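Local coordinates for RagA protein (Porphyromonas gingivalis, PDB 6SLN) that probably imports peptides across the outer membrane as a TonB-dependent receptor, with a plug domain inside a beta-barrel, at residues 872-884 and 910-922. Numbering follows the deposited sequence.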
loop_
_atom_site.group_PDB
_atom_site.type_symbol
_atom_site.label_atom_id
_atom_site.label_comp_id
_atom_site.label_asym_id
_atom_site.label_seq_id
_atom_site.Cartn_x
_atom_site.Cartn_y
_atom_site.Cartn_z
ATOM N N ILE A 872 36.872 7.184 -17.497
ATOM C CA ILE A 872 37.326 8.293 -16.670
ATOM C C ILE A 872 37.270 7.827 -15.223
ATOM O O ILE A 872 36.222 7.383 -14.746
ATOM C CB ILE A 872 36.467 9.544 -16.894
ATOM C CG1 ILE A 872 36.521 9.941 -18.360
ATOM C CG2 ILE A 872 36.901 10.690 -15.979
ATOM C CD1 ILE A 872 35.411 10.828 -18.768
ATOM N N ASN A 873 38.408 7.895 -14.534
ATOM C CA ASN A 873 38.494 7.498 -13.139
ATOM C C ASN A 873 38.121 8.696 -12.286
ATOM O O ASN A 873 38.973 9.436 -11.799
ATOM C CB ASN A 873 39.879 6.984 -12.795
ATOM C CG ASN A 873 39.904 6.281 -11.457
ATOM O OD1 ASN A 873 39.051 6.541 -10.608
ATOM N ND2 ASN A 873 40.864 5.368 -11.267
ATOM N N ASN A 874 36.819 8.851 -12.067
ATOM C CA ASN A 874 36.330 9.956 -11.260
ATOM C C ASN A 874 36.961 9.970 -9.878
ATOM O O ASN A 874 37.199 11.053 -9.332
ATOM C CB ASN A 874 34.818 9.864 -11.147
ATOM C CG ASN A 874 34.146 11.202 -11.102
ATOM O OD1 ASN A 874 33.013 11.324 -11.535
ATOM N ND2 ASN A 874 34.816 12.206 -10.578
ATOM N N ASP A 875 37.212 8.788 -9.295
ATOM C CA ASP A 875 37.830 8.715 -7.966
ATOM C C ASP A 875 39.116 9.526 -7.931
ATOM O O ASP A 875 39.363 10.292 -6.988
ATOM C CB ASP A 875 38.144 7.266 -7.582
ATOM C CG ASP A 875 36.971 6.540 -6.948
ATOM O OD1 ASP A 875 35.843 7.074 -6.959
ATOM O OD2 ASP A 875 37.185 5.409 -6.456
ATOM N N ARG A 876 39.946 9.376 -8.967
ATOM C CA ARG A 876 41.208 10.095 -8.985
ATOM C C ARG A 876 41.011 11.604 -9.058
ATOM O O ARG A 876 41.945 12.342 -8.732
ATOM C CB ARG A 876 42.103 9.580 -10.124
ATOM C CG ARG A 876 42.608 8.151 -9.875
ATOM C CD ARG A 876 43.648 7.645 -10.859
ATOM N NE ARG A 876 44.500 8.724 -11.332
ATOM C CZ ARG A 876 44.504 9.158 -12.589
ATOM N NH1 ARG A 876 43.702 8.589 -13.481
ATOM N NH2 ARG A 876 45.289 10.164 -12.959
ATOM N N TYR A 877 39.820 12.089 -9.408
ATOM C CA TYR A 877 39.589 13.528 -9.316
ATOM C C TYR A 877 39.603 13.992 -7.868
ATOM O O TYR A 877 39.873 15.170 -7.602
ATOM C CB TYR A 877 38.263 13.927 -9.997
ATOM C CG TYR A 877 37.893 15.388 -9.820
ATOM C CD1 TYR A 877 37.108 15.813 -8.755
ATOM C CD2 TYR A 877 38.329 16.338 -10.712
ATOM C CE1 TYR A 877 36.780 17.151 -8.590
ATOM C CE2 TYR A 877 37.996 17.675 -10.565
ATOM C CZ TYR A 877 37.230 18.077 -9.504
ATOM O OH TYR A 877 36.913 19.410 -9.369
ATOM N N PHE A 878 39.319 13.087 -6.933
ATOM C CA PHE A 878 39.396 13.380 -5.514
ATOM C C PHE A 878 40.764 13.030 -4.945
ATOM O O PHE A 878 41.391 13.861 -4.281
ATOM C CB PHE A 878 38.298 12.626 -4.783
ATOM C CG PHE A 878 36.949 13.001 -5.240
ATOM C CD1 PHE A 878 36.286 14.061 -4.653
ATOM C CD2 PHE A 878 36.340 12.319 -6.294
ATOM C CE1 PHE A 878 35.036 14.429 -5.091
ATOM C CE2 PHE A 878 35.081 12.676 -6.740
ATOM C CZ PHE A 878 34.432 13.731 -6.142
ATOM N N THR A 879 41.257 11.821 -5.226
ATOM C CA THR A 879 42.491 11.388 -4.586
ATOM C C THR A 879 43.725 12.142 -5.083
ATOM O O THR A 879 44.748 12.149 -4.395
ATOM C CB THR A 879 42.680 9.897 -4.799
ATOM O OG1 THR A 879 42.584 9.620 -6.199
ATOM C CG2 THR A 879 41.623 9.140 -4.064
ATOM N N GLU A 880 43.676 12.782 -6.248
ATOM C CA GLU A 880 44.835 13.544 -6.703
ATOM C C GLU A 880 44.574 15.044 -6.704
ATOM O O GLU A 880 45.361 15.810 -7.269
ATOM C CB GLU A 880 45.283 13.052 -8.076
ATOM C CG GLU A 880 45.671 11.592 -8.027
ATOM C CD GLU A 880 46.017 11.017 -9.366
ATOM O OE1 GLU A 880 46.237 11.805 -10.301
ATOM O OE2 GLU A 880 46.070 9.777 -9.485
ATOM N N ASN A 881 43.500 15.481 -6.045
ATOM C CA ASN A 881 43.149 16.896 -5.996
ATOM C C ASN A 881 43.980 17.622 -4.938
ATOM O O ASN A 881 43.780 17.424 -3.730
ATOM C CB ASN A 881 41.662 17.050 -5.715
ATOM C CG ASN A 881 41.170 18.454 -5.964
ATOM O OD1 ASN A 881 41.830 19.446 -5.602
ATOM N ND2 ASN A 881 39.989 18.554 -6.572
ATOM N N GLY A 882 44.894 18.486 -5.389
ATOM C CA GLY A 882 45.640 19.342 -4.495
ATOM C C GLY A 882 45.073 20.728 -4.243
ATOM O O GLY A 882 45.701 21.522 -3.528
ATOM N N GLY A 883 43.900 21.054 -4.787
ATOM C CA GLY A 883 43.359 22.394 -4.630
ATOM C C GLY A 883 41.963 22.446 -4.040
ATOM O O GLY A 883 41.345 23.514 -3.970
ATOM N N GLY A 884 41.460 21.297 -3.610
ATOM C CA GLY A 884 40.158 21.249 -2.977
ATOM C C GLY A 884 39.934 19.854 -2.444
ATOM O O GLY A 884 40.721 18.939 -2.701
ATOM N N LEU A 910 50.290 23.084 -5.326
ATOM C CA LEU A 910 49.002 22.953 -4.657
ATOM C C LEU A 910 48.166 24.222 -4.804
ATOM O O LEU A 910 48.687 25.326 -4.960
ATOM C CB LEU A 910 49.187 22.649 -3.173
ATOM C CG LEU A 910 49.704 21.295 -2.684
ATOM C CD1 LEU A 910 49.753 21.345 -1.184
ATOM C CD2 LEU A 910 48.839 20.141 -3.160
ATOM N N GLY A 911 46.853 24.049 -4.727
ATOM C CA GLY A 911 45.929 25.157 -4.717
ATOM C C GLY A 911 45.108 25.310 -5.978
ATOM O O GLY A 911 44.505 26.377 -6.184
ATOM N N GLN A 912 45.080 24.296 -6.834
ATOM C CA GLN A 912 44.432 24.433 -8.121
ATOM C C GLN A 912 43.644 23.173 -8.433
ATOM O O GLN A 912 44.082 22.054 -8.139
ATOM C CB GLN A 912 45.455 24.740 -9.229
ATOM C CG GLN A 912 46.356 23.600 -9.637
ATOM C CD GLN A 912 47.414 24.051 -10.642
ATOM O OE1 GLN A 912 47.089 24.615 -11.697
ATOM N NE2 GLN A 912 48.683 23.822 -10.309
ATOM N N SER A 913 42.474 23.366 -9.011
ATOM C CA SER A 913 41.614 22.221 -9.234
ATOM C C SER A 913 42.096 21.429 -10.449
ATOM O O SER A 913 42.680 21.993 -11.384
ATOM C CB SER A 913 40.177 22.677 -9.428
ATOM O OG SER A 913 39.276 21.681 -8.973
ATOM N N PRO A 914 41.907 20.117 -10.441
ATOM C CA PRO A 914 42.142 19.330 -11.654
ATOM C C PRO A 914 41.005 19.552 -12.632
ATOM O O PRO A 914 39.994 20.186 -12.327
ATOM C CB PRO A 914 42.171 17.883 -11.165
ATOM C CG PRO A 914 41.424 17.907 -9.867
ATOM C CD PRO A 914 41.446 19.296 -9.308
ATOM N N GLN A 915 41.200 19.045 -13.837
ATOM C CA GLN A 915 40.144 19.056 -14.834
ATOM C C GLN A 915 39.902 17.633 -15.301
ATOM O O GLN A 915 40.676 16.715 -15.002
ATOM C CB GLN A 915 40.491 19.976 -16.005
ATOM C CG GLN A 915 40.780 21.412 -15.590
ATOM C CD GLN A 915 39.571 22.150 -15.023
ATOM O OE1 GLN A 915 38.424 21.694 -15.129
ATOM N NE2 GLN A 915 39.826 23.316 -14.434
ATOM N N PHE A 916 38.803 17.444 -16.024
ATOM C CA PHE A 916 38.445 16.115 -16.508
ATOM C C PHE A 916 39.042 15.885 -17.893
ATOM O O PHE A 916 38.337 15.650 -18.873
ATOM C CB PHE A 916 36.934 15.947 -16.502
ATOM C CG PHE A 916 36.399 15.468 -15.182
ATOM C CD1 PHE A 916 36.637 14.169 -14.766
ATOM C CD2 PHE A 916 35.693 16.318 -14.350
ATOM C CE1 PHE A 916 36.169 13.710 -13.558
ATOM C CE2 PHE A 916 35.212 15.864 -13.126
ATOM C CZ PHE A 916 35.453 14.559 -12.728
ATOM N N ASP A 917 40.375 15.964 -17.952
ATOM C CA ASP A 917 41.083 15.857 -19.220
ATOM C C ASP A 917 41.614 14.448 -19.428
ATOM O O ASP A 917 41.070 13.504 -18.859
ATOM C CB ASP A 917 42.214 16.872 -19.278
ATOM C CG ASP A 917 43.032 16.892 -18.014
ATOM O OD1 ASP A 917 43.462 15.809 -17.575
ATOM O OD2 ASP A 917 43.246 17.997 -17.470
ATOM N N THR A 918 42.677 14.295 -20.223
ATOM C CA THR A 918 43.145 12.960 -20.589
ATOM C C THR A 918 43.855 12.237 -19.444
ATOM O O THR A 918 43.866 11.002 -19.429
ATOM C CB THR A 918 44.063 13.043 -21.792
ATOM O OG1 THR A 918 44.857 14.229 -21.681
ATOM C CG2 THR A 918 43.244 13.063 -23.064
ATOM N N HIS A 919 44.492 12.954 -18.514
ATOM C CA HIS A 919 44.722 12.359 -17.205
ATOM C C HIS A 919 43.347 12.142 -16.598
ATOM O O HIS A 919 42.447 12.952 -16.807
ATOM C CB HIS A 919 45.579 13.253 -16.304
ATOM C CG HIS A 919 44.792 14.026 -15.289
ATOM N ND1 HIS A 919 44.270 15.274 -15.549
ATOM C CD2 HIS A 919 44.412 13.715 -14.025
ATOM C CE1 HIS A 919 43.607 15.704 -14.488
ATOM N NE2 HIS A 919 43.676 14.774 -13.550
ATOM N N LEU A 920 43.180 11.036 -15.882
ATOM C CA LEU A 920 41.873 10.504 -15.484
ATOM C C LEU A 920 41.261 9.634 -16.573
ATOM O O LEU A 920 40.445 8.766 -16.257
ATOM C CB LEU A 920 40.846 11.580 -15.088
ATOM C CG LEU A 920 41.218 12.582 -13.996
ATOM C CD1 LEU A 920 39.988 13.304 -13.490
ATOM C CD2 LEU A 920 41.943 11.894 -12.857
ATOM N N LEU A 921 41.604 9.826 -17.846
ATOM C CA LEU A 921 41.102 8.898 -18.868
ATOM C C LEU A 921 42.043 7.704 -18.923
ATOM O O LEU A 921 43.114 7.776 -19.519
ATOM C CB LEU A 921 40.977 9.561 -20.235
ATOM C CG LEU A 921 40.300 8.678 -21.300
ATOM C CD1 LEU A 921 38.878 8.217 -20.872
ATOM C CD2 LEU A 921 40.293 9.354 -22.694
ATOM N N GLU A 922 41.650 6.591 -18.318
ATOM C CA GLU A 922 42.543 5.451 -18.193
ATOM C C GLU A 922 42.146 4.319 -19.127
ATOM O O GLU A 922 40.966 4.111 -19.413
ATOM C CB GLU A 922 42.566 4.927 -16.758
ATOM C CG GLU A 922 43.110 5.909 -15.750
ATOM C CD GLU A 922 43.167 5.303 -14.367
ATOM O OE1 GLU A 922 43.521 4.107 -14.282
ATOM O OE2 GLU A 922 42.842 6.003 -13.378
#
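R876 reaches E922 and L920 from the short helix 874-879 that follows barrel strand 857-873. Its CB packs on L920 CD2 at 3.6 Å. CG runs on past the E922 carboxylate, and CD passes close to E922 OE2. The chain bends at chi3 (33°), which turns the guanidinium back over L920, with CD2 against one of its faces. NH1 makes a salt bridge to E922 OE2 at 2.7 Å, tilted from the guanidinium plane. NE, with E880 OE2 in that plane, and NH2 take the two carboxylate oxygens of E880 side-on.

E922 OE2 has a second donor, N873 ND2, at 3.0 Å. The two donors come from opposite faces of the carboxylate. E922 OE1 pairs with K968. The backbone N of N873 bonds L920 O at 2.8 Å, next to the antiparallel, non-hydrogen-bonded pair I872-L921.

Farther along, the planes of the Y877 and F916 rings are nearly parallel, at 11°, but the rings are slid so that they barely overlap. P914 CG touches Y877 CE2 at 3.5 Å. I872 CG2 and N874 ND2 meet the F916 ring at its edge, and N874 ND2 also bonds the backbone of the bound peptide. Y877 and F916 each pack on an apolar side chain of that peptide. At the far end G911 N bonds G882 O.

The chemistry is thus split. A partly buried charge network, in which R876, with K968 beyond, probably offsets E880 and E922, ties the two segments beside the barrel strands, while the aromatic part borders the peptide.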